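Local coordinates for chloromuconate cycloisomerase (Rhodococcus opacus, PDB 4M0X), which belongs to the enolase superfamily, joining an alpha-plus-beta N-terminal domain to a TIM-barrel-like domain that carries a manganese ion, at residues K67-Q72 with G95-N100; Q72-V77 with V102-I107; S84-A89 with D113-R118. All blocks are in the same frame, centred on the assembly; numbering follows the deposited sequence.

Overall arrangement
All three contacts lie in the N-terminal domain and tie together its helices 63-74, 86-96 and 101-118. Contacts 1 and 2 are close neighbours, with centres 5 Å apart: they share Gln72, both use helix 63-74, and they touch through Lys104 of contact 2 and Val97 of contact 1. Contact 3 sits at the far end of helix 101-118, its centre 14 Å from that of contact 2 and 19 Å from that of contact 1, without touching either. Contacts 1 and 2 border the second subunit, contact 3 the third. The manganese ligands Asp196, Glu222 and Asp247 belong to the barrel domain, and none of them takes part.

Contact 1 (K67-Q72 with G95-N100); sequences KTIIDQ and GLVFGN
Ile69 projects from helix 63-74 toward Asn100 and Val97, which lie in the turn between helices 86-96 and 101-118. The closer half of the contact is the meeting of Ile69 with Asn100. The two side chains cross at about a right angle, and CG1 of Ile69 lies 3.5 Å from OD1 of Asn100. With chi1 at -77°, this methylene branch stands beside the backbone N of Ile69, while CG2, beside the carbonyl carbon, faces Val97. There the packing is looser, CG2 of Ile69 and CG2 of Val97 being 4.4 Å apart.

The amide of Asn100 is held from its nitrogen side. ND2 donates to Phe98 O at 3.1 Å, almost within the amide plane, and a second bond reaches Gly60 O of the second subunit. These two bonds probably fix the flip of the amide, with OD1 left against the isoleucine. On helix 63-74 itself, Lys67 and Asp71 form a salt bridge (NZ to OD2, 2.8 Å) in more open surroundings, away from the turn, and Lys67 NZ also hydrogen-bonds to Ala10 O of strand 5-17.

The buried area is modest, 118 Å² in all, but the second subunit also packs on Ile69 and Val97. The contact packs the inter-helix turn against helix 63-74 within the N-terminal domain of an enolase-superfamily protein.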
ATOM      1  N   LYS A  67     -31.735  31.749   3.994  1.00 23.15           N
ATOM      2  CA  LYS A  67     -32.030  33.177   3.945  1.00 24.09           C
ATOM      3  C   LYS A  67     -31.145  33.932   4.942  1.00 25.88           C
ATOM      4  O   LYS A  67     -30.461  34.884   4.573  1.00 26.04           O
ATOM      5  CB  LYS A  67     -33.498  33.464   4.229  1.00 23.43           C
ATOM      6  CG  LYS A  67     -33.796  34.953   4.260  1.00 24.79           C
ATOM      7  CD  LYS A  67     -35.272  35.259   4.462  1.00 25.20           C
ATOM      8  CE  LYS A  67     -35.521  36.717   4.850  1.00 23.72           C
ATOM      9  NZ  LYS A  67     -35.165  37.681   3.777  1.00 22.55           N
ATOM     10  N   THR A  68     -31.128  33.471   6.191  1.00 26.17           N
ATOM     11  CA  THR A  68     -30.400  34.160   7.237  1.00 27.05           C
ATOM     12  C   THR A  68     -28.915  34.282   6.960  1.00 28.82           C
ATOM     13  O   THR A  68     -28.349  35.338   7.198  1.00 31.35           O
ATOM     14  CB  THR A  68     -30.637  33.489   8.581  1.00 27.51           C
ATOM     15  OG1 THR A  68     -32.036  33.501   8.813  1.00 27.50           O
ATOM     16  CG2 THR A  68     -29.956  34.260   9.710  1.00 26.79           C
ATOM     17  N   ILE A  69     -28.299  33.215   6.446  1.00 29.79           N
ATOM     18  CA  ILE A  69     -26.854  33.191   6.169  1.00 29.16           C
ATOM     19  C   ILE A  69     -26.554  34.163   5.056  1.00 29.86           C
ATOM     20  O   ILE A  69     -25.578  34.927   5.107  1.00 31.71           O
ATOM     21  CB  ILE A  69     -26.373  31.773   5.794  1.00 28.83           C
ATOM     22  CG1 ILE A  69     -26.261  30.889   7.036  1.00 28.90           C
ATOM     23  CG2 ILE A  69     -25.039  31.799   5.091  1.00 27.06           C
ATOM     24  CD1 ILE A  69     -25.244  31.376   8.055  1.00 31.02           C
ATOM     25  N   ILE A  70     -27.429  34.153   4.063  1.00 29.77           N
ATOM     26  CA  ILE A  70     -27.315  35.094   2.968  1.00 30.02           C
ATOM     27  C   ILE A  70     -27.478  36.534   3.482  1.00 31.25           C
ATOM     28  O   ILE A  70     -26.546  37.341   3.336  1.00 28.59           O
ATOM     29  CB  ILE A  70     -28.284  34.753   1.832  1.00 27.03           C
ATOM     30  CG1 ILE A  70     -27.813  33.464   1.140  1.00 28.32           C
ATOM     31  CG2 ILE A  70     -28.347  35.878   0.826  1.00 25.11           C
ATOM     32  CD1 ILE A  70     -28.831  32.811   0.223  1.00 27.28           C
ATOM     33  N   ASP A  71     -28.633  36.836   4.096  1.00 33.29           N
ATOM     34  CA  ASP A  71     -28.935  38.208   4.570  1.00 32.51           C
ATOM     35  C   ASP A  71     -27.862  38.673   5.518  1.00 33.55           C
ATOM     36  O   ASP A  71     -27.335  39.744   5.316  1.00 34.85           O
ATOM     37  CB  ASP A  71     -30.310  38.354   5.240  1.00 30.86           C
ATOM     38  CG  ASP A  71     -31.448  38.374   4.249  1.00 32.54           C
ATOM     39  OD1 ASP A  71     -31.217  38.589   3.042  1.00 34.47           O
ATOM     40  OD2 ASP A  71     -32.599  38.149   4.657  1.00 34.17           O
ATOM     41  N   GLN A  72     -27.498  37.861   6.512  1.00 32.05           N
ATOM     42  CA  GLN A  72     -26.672  38.377   7.587  1.00 31.17           C
ATOM     43  C   GLN A  72     -25.179  38.207   7.391  1.00 33.88           C
ATOM     44  O   GLN A  72     -24.422  39.165   7.665  1.00 36.53           O
ATOM     45  CB  GLN A  72     -27.099  37.818   8.933  1.00 31.18           C
ATOM     46  CG  GLN A  72     -26.286  38.334  10.110  1.00 30.38           C
ATOM     47  CD  GLN A  72     -26.786  37.807  11.449  1.00 31.24           C
ATOM     48  OE1 GLN A  72     -27.892  37.248  11.551  1.00 29.69           O
ATOM     49  NE2 GLN A  72     -25.972  37.997  12.491  1.00 30.83           N
ATOM     50  N   GLY A  95     -14.262  32.668   3.314  1.00 32.86           N
ATOM     51  CA  GLY A  95     -13.585  33.300   4.433  1.00 35.05           C
ATOM     52  C   GLY A  95     -14.482  33.676   5.593  1.00 35.49           C
ATOM     53  O   GLY A  95     -14.026  33.655   6.725  1.00 37.18           O
ATOM     54  N   LEU A  96     -15.749  34.011   5.330  1.00 35.14           N
ATOM     55  CA  LEU A  96     -16.716  34.301   6.427  1.00 35.50           C
ATOM     56  C   LEU A  96     -17.556  33.112   6.861  1.00 35.85           C
ATOM     57  O   LEU A  96     -17.887  32.999   8.040  1.00 34.99           O
ATOM     58  CB  LEU A  96     -17.683  35.456   6.099  1.00 32.56           C
ATOM     59  CG  LEU A  96     -17.088  36.752   5.577  1.00 32.57           C
ATOM     60  CD1 LEU A  96     -18.162  37.807   5.418  1.00 30.84           C
ATOM     61  CD2 LEU A  96     -15.961  37.224   6.490  1.00 34.15           C
ATOM     62  N   VAL A  97     -17.948  32.251   5.922  1.00 36.11           N
ATOM     63  CA  VAL A  97     -18.766  31.111   6.333  1.00 35.03           C
ATOM     64  C   VAL A  97     -18.276  29.780   5.823  1.00 33.10           C
ATOM     65  O   VAL A  97     -18.119  29.563   4.622  1.00 38.33           O
ATOM     66  CB  VAL A  97     -20.315  31.328   6.188  1.00 34.48           C
ATOM     67  CG1 VAL A  97     -20.643  32.406   5.195  1.00 33.93           C
ATOM     68  CG2 VAL A  97     -21.059  30.045   5.837  1.00 33.45           C
ATOM     69  N   PHE A  98     -18.002  28.895   6.754  1.00 28.98           N
ATOM     70  CA  PHE A  98     -17.691  27.543   6.380  1.00 29.01           C
ATOM     71  C   PHE A  98     -18.965  26.831   5.886  1.00 28.51           C
ATOM     72  O   PHE A  98     -20.053  27.023   6.429  1.00 26.59           O
ATOM     73  CB  PHE A  98     -17.061  26.784   7.556  1.00 28.86           C
ATOM     74  CG  PHE A  98     -16.674  25.390   7.210  1.00 29.47           C
ATOM     75  CD1 PHE A  98     -15.490  25.142   6.518  1.00 28.51           C
ATOM     76  CD2 PHE A  98     -17.547  24.321   7.485  1.00 29.97           C
ATOM     77  CE1 PHE A  98     -15.161  23.851   6.142  1.00 29.34           C
ATOM     78  CE2 PHE A  98     -17.224  23.018   7.111  1.00 29.65           C
ATOM     79  CZ  PHE A  98     -16.029  22.786   6.436  1.00 30.71           C
ATOM     80  N   GLY A  99     -18.814  26.007   4.857  1.00 26.32           N
ATOM     81  CA  GLY A  99     -19.902  25.192   4.394  1.00 26.27           C
ATOM     82  C   GLY A  99     -20.981  26.077   3.823  1.00 26.78           C
ATOM     83  O   GLY A  99     -20.678  27.023   3.119  1.00 29.00           O
ATOM     84  N   ASN A 100     -22.239  25.786   4.142  1.00 26.20           N
ATOM     85  CA  ASN A 100     -23.366  26.537   3.598  1.00 25.06           C
ATOM     86  C   ASN A 100     -23.219  26.744   2.105  1.00 24.46           C
ATOM     87  O   ASN A 100     -23.220  27.876   1.616  1.00 23.41           O
ATOM     88  CB  ASN A 100     -23.576  27.863   4.345  1.00 25.21           C
ATOM     89  CG  ASN A 100     -24.056  27.654   5.784  1.00 26.22           C
ATOM     90  OD1 ASN A 100     -25.248  27.704   6.080  1.00 27.79           O
ATOM     91  ND2 ASN A 100     -23.131  27.404   6.674  1.00 26.92           N
TER

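Contact 2 (Q72-V77 with V102-I107); sequences QYLAPV and VAKAAI
Lys104 NZ is gripped by two groups, OD1 of Asp94 through a salt bridge and Val97 O through a hydrogen bond, while the root of the same side chain packs on Leu74. The chain of Lys104, extended beyond CG, carries NZ to helix 86-96 and the turn after it, and CG near its root stays with the leucine: CG of Lys104 is 4.2 Å from CD1 of Leu74. The charge is thus taken up outside the otherwise apolar contact.

Leu74, near the end of helix 63-74, is the hub. Its CG lies beside the backbone N (chi1 -72°), and chi2 near 180° (-174°) extends CD1 toward helix 101-118. CD1 meets CB of Ala103 at 4.0 Å and the CD1 methyl of Ile107 at 3.8 Å. The latter methyl also reaches back to CB of Leu74, so it lies along the leucine rather than touching its end alone, the two side chains meeting at a slant. Ala103 and Ile107 are one helical turn apart and present their side chains on the same face; beside the small Ala103, CD1 of Leu74 lies 4.1 Å from N of Lys104.

Met93 of helix 86-96 packs on both Leu74 and Ile107, and Met8 of strand 5-17 touches Ile107. No hydrogen bond crosses between 72-77 and 102-107. This is part of the hydrophobic packing between helices 63-74 and 101-118 in the N-terminal domain, where the helices pack together against the antiparallel sheet, as in other members of the enolase superfamily.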
ATOM      1  N   GLN A  72     -27.498  37.861   6.512  1.00 32.05           N
ATOM      2  CA  GLN A  72     -26.672  38.377   7.587  1.00 31.17           C
ATOM      3  C   GLN A  72     -25.179  38.207   7.391  1.00 33.88           C
ATOM      4  O   GLN A  72     -24.422  39.165   7.665  1.00 36.53           O
ATOM      5  CB  GLN A  72     -27.099  37.818   8.933  1.00 31.18           C
ATOM      6  CG  GLN A  72     -26.286  38.334  10.110  1.00 30.38           C
ATOM      7  CD  GLN A  72     -26.786  37.807  11.449  1.00 31.24           C
ATOM      8  OE1 GLN A  72     -27.892  37.248  11.551  1.00 29.69           O
ATOM      9  NE2 GLN A  72     -25.972  37.997  12.491  1.00 30.83           N
ATOM     10  N   TYR A  73     -24.738  37.018   6.957  1.00 31.73           N
ATOM     11  CA  TYR A  73     -23.284  36.748   6.942  1.00 30.83           C
ATOM     12  C   TYR A  73     -22.622  36.774   5.591  1.00 33.10           C
ATOM     13  O   TYR A  73     -21.411  36.988   5.499  1.00 35.90           O
ATOM     14  CB  TYR A  73     -22.924  35.448   7.649  1.00 27.14           C
ATOM     15  CG  TYR A  73     -23.300  35.429   9.101  1.00 25.07           C
ATOM     16  CD1 TYR A  73     -22.413  35.875  10.079  1.00 24.13           C
ATOM     17  CD2 TYR A  73     -24.549  34.963   9.495  1.00 24.95           C
ATOM     18  CE1 TYR A  73     -22.756  35.857  11.416  1.00 23.30           C
ATOM     19  CE2 TYR A  73     -24.912  34.941  10.827  1.00 24.35           C
ATOM     20  CZ  TYR A  73     -24.011  35.379  11.779  1.00 24.40           C
ATOM     21  OH  TYR A  73     -24.389  35.326  13.089  1.00 24.69           O
ATOM     22  N   LEU A  74     -23.397  36.531   4.544  1.00 33.53           N
ATOM     23  CA  LEU A  74     -22.827  36.537   3.206  1.00 32.25           C
ATOM     24  C   LEU A  74     -22.911  37.912   2.573  1.00 31.50           C
ATOM     25  O   LEU A  74     -21.968  38.334   1.924  1.00 32.46           O
ATOM     26  CB  LEU A  74     -23.486  35.450   2.331  1.00 32.44           C
ATOM     27  CG  LEU A  74     -23.093  33.990   2.666  1.00 29.91           C
ATOM     28  CD1 LEU A  74     -23.652  32.960   1.688  1.00 27.43           C
ATOM     29  CD2 LEU A  74     -21.591  33.856   2.759  1.00 27.60           C
ATOM     30  N   ALA A  75     -24.025  38.614   2.809  1.00 32.90           N
ATOM     31  CA  ALA A  75     -24.367  39.873   2.131  1.00 33.36           C
ATOM     32  C   ALA A  75     -23.228  40.875   2.078  1.00 36.59           C
ATOM     33  O   ALA A  75     -22.958  41.413   1.010  1.00 37.57           O
ATOM     34  CB  ALA A  75     -25.595  40.514   2.756  1.00 31.71           C
ATOM     35  N   PRO A  76     -22.583  41.142   3.238  1.00 39.35           N
ATOM     36  CA  PRO A  76     -21.437  42.019   3.469  1.00 39.64           C
ATOM     37  C   PRO A  76     -20.257  41.888   2.523  1.00 42.58           C
ATOM     38  O   PRO A  76     -19.531  42.873   2.342  1.00 46.47           O
ATOM     39  CB  PRO A  76     -20.977  41.631   4.880  1.00 40.85           C
ATOM     40  CG  PRO A  76     -21.864  40.497   5.313  1.00 41.65           C
ATOM     41  CD  PRO A  76     -23.112  40.677   4.531  1.00 40.25           C
ATOM     42  N   VAL A  77     -20.018  40.719   1.941  1.00 40.65           N
ATOM     43  CA  VAL A  77     -19.006  40.697   0.884  1.00 41.12           C
ATOM     44  C   VAL A  77     -19.582  40.808  -0.535  1.00 41.60           C
ATOM     45  O   VAL A  77     -18.841  40.697  -1.507  1.00 46.80           O
ATOM     46  CB  VAL A  77     -17.967  39.549   1.007  1.00 40.84           C
ATOM     47  CG1 VAL A  77     -16.906  39.891   2.051  1.00 40.49           C
ATOM     48  CG2 VAL A  77     -18.625  38.207   1.295  1.00 40.99           C
ATOM     49  N   VAL A 102     -25.281  25.680  -0.333  1.00 24.75           N
ATOM     50  CA  VAL A 102     -26.487  25.953  -1.090  1.00 24.42           C
ATOM     51  C   VAL A 102     -26.708  27.444  -1.065  1.00 24.53           C
ATOM     52  O   VAL A 102     -27.052  28.047  -2.079  1.00 24.65           O
ATOM     53  CB  VAL A 102     -27.674  25.155  -0.526  1.00 24.25           C
ATOM     54  CG1 VAL A 102     -28.943  25.415  -1.318  1.00 23.27           C
ATOM     55  CG2 VAL A 102     -27.333  23.662  -0.545  1.00 23.01           C
ATOM     56  N   ALA A 103     -26.461  28.035   0.101  1.00 25.42           N
ATOM     57  CA  ALA A 103     -26.432  29.499   0.271  1.00 24.05           C
ATOM     58  C   ALA A 103     -25.432  30.144  -0.670  1.00 23.97           C
ATOM     59  O   ALA A 103     -25.788  31.066  -1.397  1.00 24.59           O
ATOM     60  CB  ALA A 103     -26.110  29.865   1.695  1.00 22.41           C
ATOM     61  N   LYS A 104     -24.195  29.646  -0.685  1.00 23.62           N
ATOM     62  CA  LYS A 104     -23.160  30.235  -1.553  1.00 23.24           C
ATOM     63  C   LYS A 104     -23.539  30.060  -3.012  1.00 24.12           C
ATOM     64  O   LYS A 104     -23.424  31.008  -3.796  1.00 27.21           O
ATOM     65  CB  LYS A 104     -21.777  29.659  -1.270  1.00 21.93           C
ATOM     66  CG  LYS A 104     -21.259  29.929   0.136  1.00 21.15           C
ATOM     67  CD  LYS A 104     -20.108  28.989   0.502  1.00 19.27           C
ATOM     68  CE  LYS A 104     -19.478  29.403   1.822  1.00 17.85           C
ATOM     69  NZ  LYS A 104     -18.082  28.901   1.884  1.00 16.96           N
ATOM     70  N   ALA A 105     -24.036  28.875  -3.366  1.00 24.40           N
ATOM     71  CA  ALA A 105     -24.456  28.577  -4.749  1.00 23.01           C
ATOM     72  C   ALA A 105     -25.469  29.567  -5.302  1.00 22.15           C
ATOM     73  O   ALA A 105     -25.355  29.963  -6.454  1.00 23.42           O
ATOM     74  CB  ALA A 105     -24.986  27.158  -4.879  1.00 22.81           C
ATOM     75  N   ALA A 106     -26.434  29.993  -4.493  1.00 20.84           N
ATOM     76  CA  ALA A 106     -27.490  30.862  -5.007  1.00 20.63           C
ATOM     77  C   ALA A 106     -26.935  32.240  -5.368  1.00 21.58           C
ATOM     78  O   ALA A 106     -27.303  32.803  -6.404  1.00 20.77           O
ATOM     79  CB  ALA A 106     -28.641  30.969  -4.025  1.00 20.50           C
ATOM     80  N   ILE A 107     -26.028  32.751  -4.524  1.00 22.59           N
ATOM     81  CA  ILE A 107     -25.285  33.985  -4.790  1.00 23.09           C
ATOM     82  C   ILE A 107     -24.286  33.876  -5.949  1.00 25.57           C
ATOM     83  O   ILE A 107     -24.287  34.724  -6.859  1.00 26.04           O
ATOM     84  CB  ILE A 107     -24.503  34.396  -3.569  1.00 23.02           C
ATOM     85  CG1 ILE A 107     -25.483  34.691  -2.453  1.00 24.83           C
ATOM     86  CG2 ILE A 107     -23.590  35.574  -3.892  1.00 22.83           C
ATOM     87  CD1 ILE A 107     -24.856  35.219  -1.170  1.00 27.16           C
TER

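Contact 3 (S84-A89 with D113-R118); sequences STIGVA and DDRERR. Unlike the reference sequence in segment 113-118: Asp113 (reference Thr), Asp114 (reference Ser), Arg115 (reference Ala).
Ser84 rests against the side chain of Arg115, its CB 3.4 Å from NE of the arginine and approaching the guanidinium obliquely. Next to it, CD1 of Ile86 packs on CD of Arg115 at 3.9 Å, so the aliphatic and the charged parts of one arginine meet successive portions of the 84-89 segment. Arg118, one turn further along helix 101-118, borders the same serine more loosely, with NH1 lying 3.8 Å from the backbone N of Ser84.

Several partners position this first shell. A bend at chi2 (74°) turns the chain of Arg115 across the serine, and its NH2 forms a salt bridge with Asp125 of the third subunit, which also packs on Ser84. Arg118 is tied to its own helix by a salt bridge from NE to OD1 of Asp114 at 3.1 Å, and NH2 makes a weak hydrogen bond to Pro83 O, just ahead of the serine. The hydroxyl of Ser84 does not turn to the arginines; OG is hydrogen-bonded to Asp82. Ile86 also touches Glu108, Leu111 and Trp112, earlier on the same helix as Arg115, and the contact with CD of Arg115 continues this packing along helix 101-118.

Asp113, Asp114 and Arg115 differ from the reference sequence, so the salt bridges of Asp114 and Arg115 are those of the deposited protein. The contact joins the start of helix 86-96 to the end of helix 101-118, an antiparallel helical hairpin of the enolase-superfamily N-terminal domain, at a subunit interface of the octamer.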
ATOM      1  N   SER A  84     -18.286  41.759 -11.572  1.00 35.24           N
ATOM      2  CA  SER A  84     -17.479  40.872 -12.422  1.00 35.69           C
ATOM      3  C   SER A  84     -16.445  40.035 -11.649  1.00 34.16           C
ATOM      4  O   SER A  84     -15.809  39.158 -12.237  1.00 32.98           O
ATOM      5  CB  SER A  84     -16.777  41.655 -13.533  1.00 33.88           C
ATOM      6  OG  SER A  84     -15.858  42.593 -12.986  1.00 32.53           O
ATOM      7  N   THR A  85     -16.270  40.329 -10.359  1.00 31.54           N
ATOM      8  CA  THR A  85     -15.253  39.653  -9.539  1.00 30.70           C
ATOM      9  C   THR A  85     -15.890  38.510  -8.734  1.00 30.56           C
ATOM     10  O   THR A  85     -15.924  38.530  -7.495  1.00 32.45           O
ATOM     11  CB  THR A  85     -14.408  40.626  -8.656  1.00 27.80           C
ATOM     12  OG1 THR A  85     -15.248  41.451  -7.841  1.00 27.08           O
ATOM     13  CG2 THR A  85     -13.604  41.525  -9.511  1.00 27.85           C
ATOM     14  N   ILE A  86     -16.389  37.520  -9.474  1.00 29.06           N
ATOM     15  CA  ILE A  86     -17.089  36.354  -8.923  1.00 26.96           C
ATOM     16  C   ILE A  86     -16.118  35.463  -8.171  1.00 27.59           C
ATOM     17  O   ILE A  86     -16.479  34.856  -7.147  1.00 27.75           O
ATOM     18  CB  ILE A  86     -17.803  35.570 -10.050  1.00 26.01           C
ATOM     19  CG1 ILE A  86     -18.912  36.443 -10.655  1.00 26.16           C
ATOM     20  CG2 ILE A  86     -18.413  34.265  -9.544  1.00 25.04           C
ATOM     21  CD1 ILE A  86     -18.851  36.539 -12.156  1.00 24.79           C
ATOM     22  N   GLY A  87     -14.889  35.402  -8.676  1.00 26.70           N
ATOM     23  CA  GLY A  87     -13.816  34.652  -8.027  1.00 27.36           C
ATOM     24  C   GLY A  87     -13.584  35.117  -6.605  1.00 27.27           C
ATOM     25  O   GLY A  87     -13.605  34.306  -5.663  1.00 25.75           O
ATOM     26  N   VAL A  88     -13.394  36.426  -6.441  1.00 28.41           N
ATOM     27  CA  VAL A  88     -13.069  36.992  -5.118  1.00 31.29           C
ATOM     28  C   VAL A  88     -14.280  36.951  -4.198  1.00 31.28           C
ATOM     29  O   VAL A  88     -14.138  36.867  -2.972  1.00 29.61           O
ATOM     30  CB  VAL A  88     -12.565  38.453  -5.188  1.00 33.28           C
ATOM     31  CG1 VAL A  88     -12.025  38.898  -3.819  1.00 32.08           C
ATOM     32  CG2 VAL A  88     -11.502  38.609  -6.268  1.00 31.65           C
ATOM     33  N   ALA A  89     -15.465  37.036  -4.805  1.00 30.27           N
ATOM     34  CA  ALA A  89     -16.701  37.026  -4.057  1.00 29.41           C
ATOM     35  C   ALA A  89     -16.859  35.632  -3.461  1.00 29.92           C
ATOM     36  O   ALA A  89     -17.298  35.481  -2.315  1.00 28.91           O
ATOM     37  CB  ALA A  89     -17.867  37.378  -4.960  1.00 29.79           C
ATOM     38  N   ASP A 113     -25.546  34.666 -13.638  1.00 24.86           N
ATOM     39  CA  ASP A 113     -26.722  35.139 -14.378  1.00 25.68           C
ATOM     40  C   ASP A 113     -26.649  36.653 -14.743  1.00 25.57           C
ATOM     41  O   ASP A 113     -26.872  37.056 -15.883  1.00 23.44           O
ATOM     42  CB  ASP A 113     -27.964  34.833 -13.546  1.00 26.32           C
ATOM     43  CG  ASP A 113     -29.251  35.081 -14.303  1.00 27.84           C
ATOM     44  OD1 ASP A 113     -29.539  34.331 -15.263  1.00 29.23           O
ATOM     45  OD2 ASP A 113     -29.998  36.008 -13.924  1.00 27.72           O
ATOM     46  N   ASP A 114     -26.326  37.474 -13.743  1.00 29.11           N
ATOM     47  CA  ASP A 114     -26.020  38.903 -13.902  1.00 31.35           C
ATOM     48  C   ASP A 114     -24.969  39.095 -15.016  1.00 32.75           C
ATOM     49  O   ASP A 114     -25.124  39.941 -15.916  1.00 33.07           O
ATOM     50  CB  ASP A 114     -25.494  39.442 -12.557  1.00 32.97           C
ATOM     51  CG  ASP A 114     -25.591  40.983 -12.411  1.00 35.74           C
ATOM     52  OD1 ASP A 114     -26.219  41.670 -13.257  1.00 36.62           O
ATOM     53  OD2 ASP A 114     -25.022  41.520 -11.415  1.00 36.18           O
ATOM     54  N   ARG A 115     -23.909  38.295 -14.965  1.00 32.49           N
ATOM     55  CA  ARG A 115     -22.821  38.464 -15.894  1.00 34.77           C
ATOM     56  C   ARG A 115     -23.330  38.238 -17.306  1.00 36.59           C
ATOM     57  O   ARG A 115     -23.285  39.142 -18.145  1.00 37.86           O
ATOM     58  CB  ARG A 115     -21.692  37.506 -15.555  1.00 34.62           C
ATOM     59  CG  ARG A 115     -20.332  38.058 -15.914  1.00 33.57           C
ATOM     60  CD  ARG A 115     -19.903  39.134 -14.938  1.00 32.27           C
ATOM     61  NE  ARG A 115     -18.839  39.912 -15.544  1.00 35.22           N
ATOM     62  CZ  ARG A 115     -19.024  40.882 -16.441  1.00 33.88           C
ATOM     63  NH1 ARG A 115     -20.246  41.232 -16.820  1.00 33.90           N
ATOM     64  NH2 ARG A 115     -17.980  41.495 -16.966  1.00 30.48           N
ATOM     65  N   GLU A 116     -23.850  37.034 -17.537  1.00 38.41           N
ATOM     66  CA  GLU A 116     -24.481  36.659 -18.798  1.00 36.49           C
ATOM     67  C   GLU A 116     -25.442  37.708 -19.340  1.00 34.33           C
ATOM     68  O   GLU A 116     -25.496  37.954 -20.528  1.00 36.30           O
ATOM     69  N   ARG A 117     -26.190  38.350 -18.471  1.00 34.67           N
ATOM     70  CA  ARG A 117     -27.097  39.393 -18.943  1.00 35.89           C
ATOM     71  C   ARG A 117     -26.507  40.764 -19.195  1.00 36.24           C
ATOM     72  O   ARG A 117     -26.976  41.470 -20.071  1.00 34.83           O
ATOM     73  CB  ARG A 117     -28.236  39.520 -17.989  1.00 33.23           C
ATOM     74  CG  ARG A 117     -29.085  38.316 -18.136  1.00 36.00           C
ATOM     75  CD  ARG A 117     -30.076  38.305 -17.044  1.00 37.72           C
ATOM     76  NE  ARG A 117     -30.797  37.064 -17.114  1.00 41.62           N
ATOM     77  CZ  ARG A 117     -31.676  36.687 -16.202  1.00 46.33           C
ATOM     78  NH1 ARG A 117     -31.912  37.469 -15.155  1.00 53.24           N
ATOM     79  NH2 ARG A 117     -32.314  35.535 -16.329  1.00 48.12           N
ATOM     80  N   ARG A 118     -25.513  41.162 -18.407  1.00 37.67           N
ATOM     81  CA  ARG A 118     -24.800  42.373 -18.739  1.00 40.04           C
ATOM     82  C   ARG A 118     -24.170  42.171 -20.131  1.00 39.28           C
ATOM     83  O   ARG A 118     -24.378  42.996 -21.013  1.00 37.85           O
ATOM     84  CB  ARG A 118     -23.795  42.750 -17.651  1.00 41.82           C
ATOM     85  CG  ARG A 118     -24.457  42.949 -16.293  1.00 45.62           C
ATOM     86  CD  ARG A 118     -23.435  43.057 -15.162  1.00 55.89           C
ATOM     87  NE  ARG A 118     -23.369  41.837 -14.340  1.00 65.11           N
ATOM     88  CZ  ARG A 118     -22.249  41.296 -13.841  1.00 71.07           C
ATOM     89  NH1 ARG A 118     -21.075  41.861 -14.100  1.00 75.33           N
ATOM     90  NH2 ARG A 118     -22.294  40.182 -13.090  1.00 66.31           N
TER